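Local coordinates for protein salicylaldehyde dehydrogenase NahF (Pseudomonas putida, PDB 4JZ6) that probably catalyses the NAD+-dependent oxidation of salicylaldehyde to salicylate, a step in naphthalene degradation, and belongs to the aldehyde dehydrogenase family, at residues N53-D58 and P222-E227; V91-T96 and A120-F125; T147-L152 and W488-P493; L307-K312 and V404-G409; I416-V421 and S442-C447. One frame throughout, in Å; residues are numbered along the deposited sequence.

Contact 1 (N53-D58 and P222-E227); sequences NATVTD and PDRSPE
Arg224 and Asn53 meet in a partly buried polar contact between two helix starts, where strand 47-52 of the N-terminal four-stranded sheet gives way to helix 56-73 and the turn 222-224 leads into helix 225-233. A capping box opens the first helix: Thr55 N donates to Asp58 OD2 (2.9 Å), and Asp58 N in return reaches Thr55 OG1 at 3.2 Å. Ser32 bonds to both of these side chains. Against the approach to this cap lies Arg224, its chain extended from CG to NE and its flat end stacked on the Asn53 amide with the two planes 15° apart. Asn53 ND2 lies over the centre of the guanidinium, 3.3 Å from Arg224 CZ, while Asn53 OD1 is taken by the backbone N of Ser221. At the guanidinium edge, Arg224 NH1 donates to Ala54 O (3.0 Å); the acceptor lies in the guanidinium plane, yet the nitrogen stands well above the carbonyl plane, 66° out of it. NH2 has its own mate in Asp33, whose charge probably helps to set the rotation of the group. A leucine here would probably leave Asp33 without this counter-charge and Ala54 O without this donor, and take away the flat group stacked on the Asn53 amide. Thr55 CG2 runs beside the same guanidinium, 3.6 Å from Arg224 NH1. Further along, Val56 meets Glu227 crosswise, Val56 CG2 being 4.1 Å from Glu227 CD.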
# COMPACT_ATOMS: atom_id res chain seq x y z
N ASN A 53 -5.46 -32.17 -0.84
CA ASN A 53 -4.36 -31.43 -1.45
C ASN A 53 -4.84 -30.65 -2.66
O ASN A 53 -4.86 -31.18 -3.76
CB ASN A 53 -3.23 -32.38 -1.84
CG ASN A 53 -1.91 -31.67 -2.02
OD1 ASN A 53 -1.77 -30.48 -1.73
ND2 ASN A 53 -0.91 -32.41 -2.50
N ALA A 54 -5.21 -29.39 -2.44
CA ALA A 54 -5.80 -28.56 -3.49
C ALA A 54 -4.94 -28.47 -4.74
O ALA A 54 -3.72 -28.52 -4.67
CB ALA A 54 -6.08 -27.16 -2.95
N THR A 55 -5.60 -28.36 -5.88
CA THR A 55 -4.91 -28.11 -7.13
C THR A 55 -5.15 -26.67 -7.55
O THR A 55 -5.94 -25.97 -6.91
CB THR A 55 -5.41 -29.02 -8.26
OG1 THR A 55 -6.80 -28.74 -8.50
CG2 THR A 55 -5.23 -30.48 -7.89
N VAL A 56 -4.48 -26.25 -8.61
CA VAL A 56 -4.71 -24.93 -9.18
C VAL A 56 -6.17 -24.82 -9.60
O VAL A 56 -6.80 -23.78 -9.39
CB VAL A 56 -3.80 -24.69 -10.39
CG1 VAL A 56 -4.25 -23.46 -11.17
CG2 VAL A 56 -2.36 -24.53 -9.94
N THR A 57 -6.70 -25.90 -10.17
CA THR A 57 -8.10 -25.95 -10.55
C THR A 57 -9.01 -25.63 -9.37
O THR A 57 -9.95 -24.86 -9.51
CB THR A 57 -8.49 -27.33 -11.13
OG1 THR A 57 -7.65 -27.64 -12.25
CG2 THR A 57 -9.94 -27.32 -11.58
N ASP A 58 -8.72 -26.23 -8.21
CA ASP A 58 -9.49 -25.97 -7.00
C ASP A 58 -9.41 -24.50 -6.61
O ASP A 58 -10.39 -23.90 -6.18
CB ASP A 58 -9.02 -26.84 -5.83
CG ASP A 58 -9.31 -28.32 -6.04
OD1 ASP A 58 -10.50 -28.71 -6.07
OD2 ASP A 58 -8.34 -29.11 -6.17
N PRO A 222 3.44 -28.15 0.50
CA PRO A 222 4.26 -26.96 0.21
C PRO A 222 4.81 -26.94 -1.21
O PRO A 222 5.16 -25.86 -1.69
CB PRO A 222 5.40 -27.06 1.24
CG PRO A 222 5.45 -28.50 1.61
CD PRO A 222 4.03 -28.98 1.56
N ASP A 223 4.89 -28.09 -1.87
CA ASP A 223 5.40 -28.15 -3.23
C ASP A 223 4.42 -27.50 -4.21
O ASP A 223 4.78 -27.19 -5.35
CB ASP A 223 5.68 -29.61 -3.65
CG ASP A 223 4.42 -30.39 -3.96
OD1 ASP A 223 3.71 -30.78 -3.00
OD2 ASP A 223 4.13 -30.65 -5.15
N ARG A 224 3.18 -27.30 -3.75
CA ARG A 224 2.12 -26.74 -4.59
C ARG A 224 1.83 -25.28 -4.27
O ARG A 224 1.30 -24.56 -5.11
CB ARG A 224 0.83 -27.55 -4.44
CG ARG A 224 0.92 -28.99 -4.91
CD ARG A 224 -0.46 -29.63 -4.94
NE ARG A 224 -0.41 -31.01 -5.42
CZ ARG A 224 -1.48 -31.76 -5.67
NH1 ARG A 224 -2.70 -31.26 -5.50
NH2 ARG A 224 -1.34 -33.00 -6.11
N SER A 225 2.18 -24.86 -3.05
CA SER A 225 1.90 -23.50 -2.57
C SER A 225 2.24 -22.38 -3.55
O SER A 225 1.38 -21.55 -3.85
CB SER A 225 2.54 -23.23 -1.19
OG SER A 225 1.86 -23.92 -0.16
N PRO A 226 3.50 -22.35 -4.05
CA PRO A 226 3.84 -21.26 -4.97
C PRO A 226 2.90 -21.14 -6.17
O PRO A 226 2.40 -20.05 -6.43
CB PRO A 226 5.26 -21.62 -5.44
CG PRO A 226 5.48 -23.03 -5.02
CD PRO A 226 4.66 -23.21 -3.79
N GLU A 227 2.65 -22.24 -6.87
CA GLU A 227 1.82 -22.17 -8.08
C GLU A 227 0.35 -21.90 -7.78
O GLU A 227 -0.34 -21.28 -8.59
CB GLU A 227 1.98 -23.44 -8.92
CG GLU A 227 1.39 -24.68 -8.31
CD GLU A 227 1.45 -25.85 -9.26
OE1 GLU A 227 1.38 -27.01 -8.79
OE2 GLU A 227 1.55 -25.60 -10.49

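Contact 2 (V91-T96 and A120-F125); sequences VMESKT and ASANVF. With EDO (1,2-ethanediol), chain G.
Met92 overlaps the side of helix 111-130 with its thioether end, spanning Ser121 and Phe125, which lie one turn apart. Its chain bends at the last torsion (chi3 71°), which brings Met92 CE to 3.7 Å from Ser121 CB while SD lies near the Phe125 ring. Met92 SD is 4.0 Å from Phe125 CE2 and 4.8 Å from the ring centroid, a Met-aromatic contact approached obliquely, 53° off the ring normal. Ser121 turns its hydroxyl back to the carbonyl of Asn117 in its own helix, and it is Ser121 CB that the methionine touches. Beside this, Glu93 lies along Ala122: Glu93 CG comes within 3.7 Å of Ala122 CB, and the carboxylate goes on to a salt bridge with Arg126. The small alanine is consistent with the close approach of the backbones, Met92 CA to Ala122 CA 6.3 Å. Away from this packing, a 1,2-ethanediol, probably from the crystallisation liquor, donates through O1 to Asn123 OD1 (3.0 Å) and through O2 to Ala120 O (3.1 Å). The contact is plain helix-to-helix packing, joining the end of helix 78-94 to the middle of helix 111-130. Helix 195-208 covers Met92 through Ile201 and Cys204, helix 170-181 lies on Ser121 and Phe125 through Ala173, and Leu85, Val88 and Ala89 of helix 78-94 also touch the Phe125 side chain.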
# COMPACT_ATOMS: atom_id res chain seq x y z
N VAL A 91 -19.02 -18.85 18.48
CA VAL A 91 -18.81 -20.22 18.01
C VAL A 91 -17.38 -20.69 18.23
O VAL A 91 -17.15 -21.84 18.61
CB VAL A 91 -19.22 -20.37 16.53
CG1 VAL A 91 -18.83 -21.75 15.99
CG2 VAL A 91 -20.70 -20.15 16.37
N MET A 92 -16.41 -19.81 17.99
CA MET A 92 -15.02 -20.16 18.23
C MET A 92 -14.76 -20.45 19.72
O MET A 92 -14.04 -21.39 20.06
CB MET A 92 -14.08 -19.05 17.76
CG MET A 92 -14.17 -18.74 16.28
SD MET A 92 -12.71 -17.85 15.73
CE MET A 92 -11.49 -19.16 15.80
N GLU A 93 -15.35 -19.65 20.60
CA GLU A 93 -15.17 -19.85 22.03
C GLU A 93 -15.83 -21.15 22.48
O GLU A 93 -15.37 -21.80 23.42
CB GLU A 93 -15.69 -18.65 22.82
CG GLU A 93 -14.88 -17.38 22.59
CD GLU A 93 -15.46 -16.16 23.29
OE1 GLU A 93 -16.64 -16.20 23.69
OE2 GLU A 93 -14.72 -15.16 23.44
N SER A 94 -16.89 -21.54 21.78
CA SER A 94 -17.60 -22.77 22.13
C SER A 94 -16.78 -24.00 21.74
O SER A 94 -17.06 -25.10 22.19
CB SER A 94 -18.98 -22.82 21.47
OG SER A 94 -18.90 -23.03 20.07
N LYS A 95 -15.76 -23.80 20.92
CA LYS A 95 -14.93 -24.90 20.45
C LYS A 95 -13.52 -24.85 21.04
O LYS A 95 -12.60 -25.49 20.53
CB LYS A 95 -14.89 -24.92 18.92
CG LYS A 95 -16.19 -25.39 18.28
CD LYS A 95 -16.07 -25.46 16.76
CE LYS A 95 -17.17 -26.34 16.16
NZ LYS A 95 -18.52 -25.96 16.64
N THR A 96 -13.36 -24.10 22.13
CA THR A 96 -12.04 -23.87 22.74
C THR A 96 -11.21 -25.14 23.04
O THR A 96 -10.04 -25.21 22.68
CB THR A 96 -12.13 -22.96 24.00
OG1 THR A 96 -12.65 -21.67 23.64
CG2 THR A 96 -10.76 -22.78 24.64
N ALA A 120 -7.88 -14.41 21.33
CA ALA A 120 -7.47 -13.40 20.36
C ALA A 120 -8.28 -13.47 19.08
O ALA A 120 -8.66 -12.43 18.52
CB ALA A 120 -5.99 -13.52 20.06
N SER A 121 -8.54 -14.68 18.61
CA SER A 121 -9.35 -14.88 17.41
C SER A 121 -10.78 -14.39 17.61
O SER A 121 -11.32 -13.67 16.77
CB SER A 121 -9.37 -16.35 17.01
OG SER A 121 -8.08 -16.80 16.68
N ALA A 122 -11.38 -14.78 18.73
CA ALA A 122 -12.74 -14.38 19.05
C ALA A 122 -12.81 -12.86 19.17
O ALA A 122 -13.75 -12.23 18.70
CB ALA A 122 -13.21 -15.04 20.33
N ASN A 123 -11.79 -12.28 19.79
CA ASN A 123 -11.77 -10.84 19.97
C ASN A 123 -11.61 -10.09 18.65
O ASN A 123 -12.22 -9.04 18.46
CB ASN A 123 -10.72 -10.41 20.99
CG ASN A 123 -10.96 -9.00 21.49
OD1 ASN A 123 -10.36 -8.05 21.01
ND2 ASN A 123 -11.88 -8.86 22.44
N VAL A 124 -10.80 -10.62 17.74
CA VAL A 124 -10.67 -10.03 16.41
C VAL A 124 -12.04 -9.96 15.74
O VAL A 124 -12.44 -8.91 15.24
CB VAL A 124 -9.72 -10.84 15.50
CG1 VAL A 124 -9.80 -10.34 14.08
CG2 VAL A 124 -8.30 -10.73 16.00
N PHE A 125 -12.76 -11.08 15.75
CA PHE A 125 -14.10 -11.13 15.17
C PHE A 125 -15.06 -10.16 15.85
O PHE A 125 -15.92 -9.59 15.19
CB PHE A 125 -14.66 -12.56 15.18
CG PHE A 125 -14.25 -13.37 13.99
CD1 PHE A 125 -14.93 -13.26 12.79
CD2 PHE A 125 -13.16 -14.23 14.06
CE1 PHE A 125 -14.54 -14.00 11.68
CE2 PHE A 125 -12.76 -14.97 12.95
CZ PHE A 125 -13.46 -14.85 11.76
C1 EDO G . -6.56 -8.78 20.90
O1 EDO G . -7.39 -7.86 21.62
C2 EDO G . -7.37 -9.48 19.81
O2 EDO G . -6.52 -10.31 19.02

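Contact 3 (T147-L152 and W488-P493); sequences TLSMTL and WLTIEP
The indole nitrogen of Trp488 donates to the hydroxyl of Ser149, NE1 to OG 2.7 Å, in a nearly straight bond (166°) that lies in the ring plane. Ser149 sends OG out anti to its own backbone N (chi1 -179°), which sets the oxygen at the indole edge, where Met150 O also lies, 3.3 Å from Trp488 CD1. Thr490 follows on this side of the sheet, its hydroxyl bonded to Glu492 OE2 and to His449 of the second subunit. Behind the side chains, the backbones pair as antiparallel strands. Leu148 with Ile491 and Met150 with Leu489 are hydrogen-bonded pairs, the shortest link being Leu489 N to Met150 O at 2.8 Å; Ser149 with Thr490 and Thr151 with Trp488 are the non-hydrogen-bonded ones. The strands 139-140, 148-154 and 485-491 make a three-stranded antiparallel sheet that projects from the body of the subunit, as does the oligomerisation domain of aldehyde dehydrogenases. Strand 485-491 also pairs in parallel with a strand of the second subunit, so the sheet continues across the dimer interface, and Trp488 meets His449 of that subunit edge-to-face. On the other side sit the apolar chains. Met150 runs alongside Leu489, Met150 SD to Leu489 CD2 4.0 Å, and its bent tip brings Met150 CE to 4.1 Å from Ile491 CD1. Leu152 adds its CD1, 4.3 Å from Leu489 CD1. Past the end of the pairing, Thr147 CG2 packs against Glu492 CG at 3.8 Å, and the Glu492 carboxylate is paired with Lys144.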
# COMPACT_ATOMS: atom_id res chain seq x y z
N THR A 147 -22.84 21.91 -4.59
CA THR A 147 -22.17 20.64 -4.82
C THR A 147 -21.86 19.93 -3.51
O THR A 147 -21.36 20.53 -2.56
CB THR A 147 -20.84 20.85 -5.56
OG1 THR A 147 -21.08 21.56 -6.79
CG2 THR A 147 -20.17 19.53 -5.87
N LEU A 148 -22.15 18.63 -3.47
CA LEU A 148 -21.69 17.82 -2.36
C LEU A 148 -20.42 17.10 -2.76
O LEU A 148 -20.39 16.43 -3.78
CB LEU A 148 -22.75 16.79 -1.98
CG LEU A 148 -23.38 16.98 -0.61
CD1 LEU A 148 -23.48 18.46 -0.32
CD2 LEU A 148 -24.75 16.31 -0.57
N SER A 149 -19.38 17.27 -1.96
CA SER A 149 -18.17 16.48 -2.14
C SER A 149 -18.00 15.56 -0.95
O SER A 149 -18.14 15.99 0.20
CB SER A 149 -16.94 17.36 -2.32
OG SER A 149 -15.78 16.56 -2.53
N MET A 150 -17.71 14.29 -1.21
CA MET A 150 -17.64 13.31 -0.14
C MET A 150 -16.75 12.14 -0.52
O MET A 150 -16.44 11.94 -1.70
CB MET A 150 -19.04 12.79 0.19
CG MET A 150 -19.63 11.91 -0.90
SD MET A 150 -21.38 11.55 -0.68
CE MET A 150 -22.13 13.13 -1.05
N THR A 151 -16.34 11.37 0.48
CA THR A 151 -15.66 10.11 0.25
C THR A 151 -16.51 8.96 0.73
O THR A 151 -17.23 9.08 1.73
CB THR A 151 -14.33 10.03 0.99
OG1 THR A 151 -14.56 10.21 2.39
CG2 THR A 151 -13.39 11.10 0.48
N LEU A 152 -16.45 7.84 0.02
CA LEU A 152 -17.16 6.64 0.42
C LEU A 152 -16.16 5.52 0.64
O LEU A 152 -15.16 5.42 -0.08
CB LEU A 152 -18.17 6.22 -0.66
CG LEU A 152 -19.25 7.21 -1.09
CD1 LEU A 152 -20.19 6.57 -2.10
CD2 LEU A 152 -20.02 7.69 0.12
N TRP A 488 -13.99 9.10 -4.16
CA TRP A 488 -14.33 10.50 -4.06
C TRP A 488 -15.52 10.74 -4.97
O TRP A 488 -15.42 10.56 -6.18
CB TRP A 488 -13.15 11.38 -4.49
CG TRP A 488 -13.50 12.84 -4.56
CD1 TRP A 488 -14.31 13.55 -3.71
CD2 TRP A 488 -13.05 13.78 -5.56
NE1 TRP A 488 -14.39 14.86 -4.11
CE2 TRP A 488 -13.63 15.03 -5.24
CE3 TRP A 488 -12.21 13.68 -6.67
CZ2 TRP A 488 -13.40 16.17 -6.01
CZ3 TRP A 488 -11.98 14.82 -7.43
CH2 TRP A 488 -12.57 16.05 -7.09
N LEU A 489 -16.65 11.12 -4.37
CA LEU A 489 -17.89 11.32 -5.12
C LEU A 489 -18.41 12.74 -5.00
O LEU A 489 -18.43 13.32 -3.91
CB LEU A 489 -18.95 10.32 -4.67
CG LEU A 489 -20.29 10.35 -5.41
CD1 LEU A 489 -20.77 8.93 -5.70
CD2 LEU A 489 -21.33 11.10 -4.61
N THR A 490 -18.85 13.31 -6.12
CA THR A 490 -19.45 14.63 -6.11
C THR A 490 -20.85 14.58 -6.66
O THR A 490 -21.16 13.76 -7.53
CB THR A 490 -18.63 15.63 -6.94
OG1 THR A 490 -18.51 15.15 -8.29
CG2 THR A 490 -17.25 15.82 -6.33
N ILE A 491 -21.71 15.46 -6.14
CA ILE A 491 -23.05 15.62 -6.68
C ILE A 491 -23.21 17.08 -7.08
O ILE A 491 -23.23 17.98 -6.23
CB ILE A 491 -24.13 15.23 -5.65
CG1 ILE A 491 -23.86 13.83 -5.11
CG2 ILE A 491 -25.51 15.28 -6.30
CD1 ILE A 491 -24.86 13.38 -4.08
N GLU A 492 -23.31 17.32 -8.38
CA GLU A 492 -23.14 18.67 -8.91
C GLU A 492 -24.43 19.17 -9.55
O GLU A 492 -25.28 18.38 -9.94
CB GLU A 492 -21.99 18.68 -9.92
CG GLU A 492 -20.70 18.09 -9.35
CD GLU A 492 -19.62 17.90 -10.40
OE1 GLU A 492 -19.63 18.66 -11.39
OE2 GLU A 492 -18.77 17.00 -10.23
N PRO A 493 -24.57 20.51 -9.65
CA PRO A 493 -25.75 21.09 -10.29
C PRO A 493 -25.76 20.78 -11.77
O PRO A 493 -24.71 20.49 -12.34
CB PRO A 493 -25.58 22.59 -10.05
CG PRO A 493 -24.13 22.78 -9.84
CD PRO A 493 -23.67 21.55 -9.13

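Contact 4 (L307-K312 and V404-G409); sequences LVVDEK and VIRCKG
Strand residues 307-310 and 404-407 pair in parallel, their axes 4.6 Å apart at closest and 29° from parallel. Ile405 N, Val309 N and Cys407 N bond in turn to Leu307 O, Ile405 O and Val309 O, and the pairing runs on past the strand end, where Glu311 N reaches Cys407 O at 2.8 Å. Val309 CG2 meets Val404 CG1 (3.7 Å) and the Arg406 chain on the same side of the sheet. Asp310 ends its strand as the N-cap of helix 311-327, and its CG, turned anti to the backbone N (chi1 -160°), carries the carboxylate over to the other segment. There Asp310 OD2 accepts from Gly409 N at 2.9 Å on its syn side. The other oxygen, Asp310 OD1, is gripped twice from opposite faces of the carboxylate, by Lys312 N (3.3 Å) and by Lys312 NZ (3.1 Å). An alanine here would probably leave Gly409 N and the start of the helix without their acceptor and Lys312 without its close counter-charge. Glu311 folds back across Arg406 at about a right angle, Glu311 OE2 making a weak salt bridge of 3.5 Å with Arg406 NH2; the arginine is held more firmly by Asp384, and Asp315 is a further partner. Both strands belong to a seven-stranded mixed sheet, consistent with the catalytic domain of the aldehyde dehydrogenase fold. Helix 311-327 covers Val309 with Ala314 and Phe317, helix 410-418 covers Val308 and Cys407 with Ile416, and strand 273-276 flanks strand 306-310.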
# COMPACT_ATOMS: atom_id res chain seq x y z
N LEU A 307 18.31 -8.79 22.69
CA LEU A 307 18.30 -8.07 23.95
C LEU A 307 19.44 -7.06 23.89
O LEU A 307 20.60 -7.41 24.16
CB LEU A 307 18.53 -9.03 25.13
CG LEU A 307 17.46 -10.02 25.59
CD1 LEU A 307 16.16 -9.29 25.90
CD2 LEU A 307 17.22 -11.14 24.59
N VAL A 308 19.15 -5.81 23.50
CA VAL A 308 20.20 -4.79 23.51
C VAL A 308 20.30 -4.13 24.89
O VAL A 308 19.40 -3.42 25.34
CB VAL A 308 20.11 -3.77 22.31
CG1 VAL A 308 19.80 -4.50 21.02
CG2 VAL A 308 19.08 -2.71 22.54
N VAL A 309 21.39 -4.43 25.59
CA VAL A 309 21.54 -4.03 26.98
C VAL A 309 22.76 -3.14 27.19
O VAL A 309 23.80 -3.32 26.56
CB VAL A 309 21.63 -5.26 27.91
CG1 VAL A 309 20.38 -6.10 27.81
CG2 VAL A 309 22.82 -6.10 27.54
N ASP A 310 22.62 -2.16 28.08
CA ASP A 310 23.74 -1.28 28.38
C ASP A 310 24.80 -2.05 29.14
O ASP A 310 24.49 -2.83 30.04
CB ASP A 310 23.27 -0.07 29.18
CG ASP A 310 24.25 1.08 29.11
OD1 ASP A 310 25.17 1.14 29.95
OD2 ASP A 310 24.09 1.94 28.22
N GLU A 311 26.06 -1.84 28.76
CA GLU A 311 27.18 -2.56 29.36
C GLU A 311 27.21 -2.44 30.88
O GLU A 311 27.56 -3.39 31.57
CB GLU A 311 28.51 -2.06 28.79
CG GLU A 311 29.04 -2.88 27.62
CD GLU A 311 29.57 -4.25 28.03
OE1 GLU A 311 29.79 -5.08 27.13
OE2 GLU A 311 29.76 -4.48 29.24
N LYS A 312 26.82 -1.27 31.40
CA LYS A 312 26.86 -1.02 32.84
C LYS A 312 25.99 -2.01 33.60
O LYS A 312 26.16 -2.23 34.80
CB LYS A 312 26.39 0.40 33.16
CG LYS A 312 27.20 1.52 32.53
CD LYS A 312 26.78 2.87 33.10
CE LYS A 312 27.06 4.00 32.12
NZ LYS A 312 26.28 3.85 30.85
N VAL A 404 22.03 -11.55 22.91
CA VAL A 404 22.31 -10.35 23.68
C VAL A 404 23.36 -9.49 22.96
O VAL A 404 24.47 -9.95 22.70
CB VAL A 404 22.84 -10.67 25.09
CG1 VAL A 404 22.85 -9.43 25.94
CG2 VAL A 404 21.98 -11.74 25.73
N ILE A 405 22.99 -8.26 22.63
CA ILE A 405 23.95 -7.30 22.11
C ILE A 405 24.18 -6.21 23.15
O ILE A 405 23.24 -5.53 23.56
CB ILE A 405 23.48 -6.65 20.81
CG1 ILE A 405 23.03 -7.73 19.81
CG2 ILE A 405 24.58 -5.80 20.22
CD1 ILE A 405 22.21 -7.19 18.66
N ARG A 406 25.42 -6.07 23.59
CA ARG A 406 25.76 -5.07 24.59
C ARG A 406 26.07 -3.75 23.91
O ARG A 406 26.57 -3.73 22.78
CB ARG A 406 26.94 -5.54 25.43
CG ARG A 406 26.62 -6.72 26.33
CD ARG A 406 27.86 -7.49 26.71
NE ARG A 406 27.54 -8.62 27.58
CZ ARG A 406 27.85 -8.69 28.87
NH1 ARG A 406 27.51 -9.76 29.57
NH2 ARG A 406 28.50 -7.69 29.46
N CYS A 407 25.75 -2.65 24.58
CA CYS A 407 25.98 -1.33 24.03
C CYS A 407 26.32 -0.33 25.11
O CYS A 407 26.11 -0.59 26.30
CB CYS A 407 24.74 -0.84 23.27
SG CYS A 407 23.31 -0.46 24.32
N LYS A 408 26.85 0.82 24.69
CA LYS A 408 27.17 1.89 25.62
C LYS A 408 26.39 3.15 25.26
O LYS A 408 26.71 3.84 24.29
CB LYS A 408 28.68 2.18 25.60
CG LYS A 408 29.49 1.20 26.42
CD LYS A 408 30.83 0.88 25.76
CE LYS A 408 31.60 -0.18 26.54
NZ LYS A 408 32.90 -0.54 25.91
N GLY A 409 25.36 3.44 26.04
CA GLY A 409 24.68 4.71 25.92
C GLY A 409 23.39 4.67 25.12
O GLY A 409 23.14 3.74 24.34

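Contact 5 (I416-V421 and S442-C447); sequences IANDSV and SIEYGC
With chi1 at -86° and chi2 at -16°, Asn418 swings its amide across to Ser442 and Glu444, while Tyr445, its CG anti to the carbonyl carbon (chi1 -71°), sends its hydroxyl back to Ala417. The contact joins the C-terminal end of helix 410-418 to the loop that completes a beta-alpha-beta crossover, from strand 425-429 through helix 433-442 to strand 447-450. Asn418 bonds through both ends of its amide: Asn418 ND2 to Ser442 O (3.1 Å), almost perfectly straight, and Asn418 OD1 from Glu444 N (2.6 Å), which lies in the carbonyl plane. Glu444 is the centre of an inverse gamma turn, and its carboxylate is paired with Lys467. Ala417 CB touches Ile443 CG2 at 3.8 Å and approaches CE2 of the Tyr445 ring. Nearby, Lys487 of the second subunit donates to Ile443 O, so the turn also borders the dimer interface. Tyr445 OH donates to Ala417 O at 2.6 Å, the acceptor lying in the ring plane. A water, donating to both, joins Ser420 OG (2.9 Å) and, weakly, Tyr445 OH (3.3 Å).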
# COMPACT_ATOMS: atom_id res chain seq x y z
N ILE A 416 21.77 0.56 17.20
CA ILE A 416 21.68 -0.89 17.10
C ILE A 416 20.25 -1.36 16.81
O ILE A 416 20.04 -2.26 16.00
CB ILE A 416 22.20 -1.57 18.38
CG1 ILE A 416 23.68 -1.24 18.57
CG2 ILE A 416 21.99 -3.08 18.32
CD1 ILE A 416 24.24 -1.72 19.87
N ALA A 417 19.27 -0.74 17.45
CA ALA A 417 17.89 -1.09 17.17
C ALA A 417 17.55 -0.73 15.72
O ALA A 417 16.95 -1.51 15.00
CB ALA A 417 16.95 -0.40 18.13
N ASN A 418 17.96 0.46 15.31
CA ASN A 418 17.64 0.95 13.98
C ASN A 418 18.45 0.33 12.84
O ASN A 418 18.13 0.51 11.67
CB ASN A 418 17.75 2.48 13.93
CG ASN A 418 16.48 3.17 14.38
OD1 ASN A 418 15.42 2.56 14.44
ND2 ASN A 418 16.58 4.46 14.68
N ASP A 419 19.50 -0.42 13.18
CA ASP A 419 20.32 -1.03 12.14
C ASP A 419 19.79 -2.39 11.68
O ASP A 419 20.34 -3.01 10.76
CB ASP A 419 21.80 -1.06 12.54
CG ASP A 419 22.26 -2.41 13.06
OD1 ASP A 419 23.42 -2.79 12.79
OD2 ASP A 419 21.48 -3.10 13.76
N SER A 420 18.73 -2.87 12.32
CA SER A 420 18.07 -4.08 11.86
C SER A 420 17.41 -3.85 10.51
O SER A 420 16.98 -2.74 10.20
CB SER A 420 17.00 -4.53 12.87
OG SER A 420 16.30 -5.66 12.39
N VAL A 421 17.32 -4.90 9.72
CA VAL A 421 16.66 -4.84 8.43
C VAL A 421 15.15 -4.97 8.63
O VAL A 421 14.37 -4.74 7.70
CB VAL A 421 17.19 -5.94 7.48
CG1 VAL A 421 16.45 -7.26 7.70
CG2 VAL A 421 17.11 -5.48 6.05
N SER A 442 12.37 7.28 18.50
CA SER A 442 13.40 7.35 17.47
C SER A 442 13.61 6.04 16.71
O SER A 442 14.12 6.05 15.59
CB SER A 442 14.72 7.83 18.07
OG SER A 442 14.60 9.15 18.57
N ILE A 443 13.23 4.92 17.32
CA ILE A 443 13.43 3.61 16.69
C ILE A 443 12.37 3.29 15.62
O ILE A 443 11.22 3.71 15.72
CB ILE A 443 13.50 2.45 17.72
CG1 ILE A 443 12.22 2.37 18.55
CG2 ILE A 443 14.72 2.62 18.62
CD1 ILE A 443 12.29 1.34 19.65
N GLU A 444 12.79 2.55 14.60
CA GLU A 444 11.98 2.32 13.40
C GLU A 444 11.15 1.03 13.49
O GLU A 444 11.43 0.03 12.82
CB GLU A 444 12.89 2.31 12.16
CG GLU A 444 13.51 3.67 11.86
CD GLU A 444 14.83 3.57 11.11
OE1 GLU A 444 15.46 2.50 11.12
OE2 GLU A 444 15.25 4.59 10.52
N TYR A 445 10.12 1.07 14.33
CA TYR A 445 9.33 -0.13 14.62
C TYR A 445 7.83 0.14 14.59
O TYR A 445 7.37 1.21 15.00
CB TYR A 445 9.77 -0.73 15.97
CG TYR A 445 11.14 -1.36 15.88
CD1 TYR A 445 11.29 -2.73 15.70
CD2 TYR A 445 12.29 -0.58 15.93
CE1 TYR A 445 12.54 -3.30 15.58
CE2 TYR A 445 13.54 -1.14 15.81
CZ TYR A 445 13.66 -2.50 15.64
OH TYR A 445 14.92 -3.06 15.53
N GLY A 446 7.08 -0.82 14.07
CA GLY A 446 5.63 -0.70 14.02
C GLY A 446 5.02 -0.70 15.41
O GLY A 446 3.98 -0.08 15.63
N CYS A 447 5.66 -1.40 16.34
CA CYS A 447 5.19 -1.45 17.72
C CYS A 447 6.33 -1.16 18.70
O CYS A 447 7.38 -1.82 18.65
CB CYS A 447 4.60 -2.82 18.03
SG CYS A 447 3.44 -3.42 16.78
O HOH W 1 13.76 -5.69 13.82

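How the contacts relate
Contact 2 is buried helix packing, almost wholly apolar across the interface. Contacts 3 and 4 are both strand pairings: contact 3 antiparallel, partly buried and at the subunit interface, contact 4 parallel and buried, with charges gathered at the strand ends. Contacts 1 and 5 are partly buried and lean on polar side chains, a stacked guanidinium and a two-ended amide. Contacts 4 and 5 touch: Ile416 of helix 410-418, which follows directly on strand 401-407, packs on Cys407, Val308 and Ile405 of the sheet. Contact 3, about 41 Å from contact 5 between centres, shares the second subunit with it. Along the chain, contact 2 is nested within contact 1, and contacts 4 and 5 within contact 3.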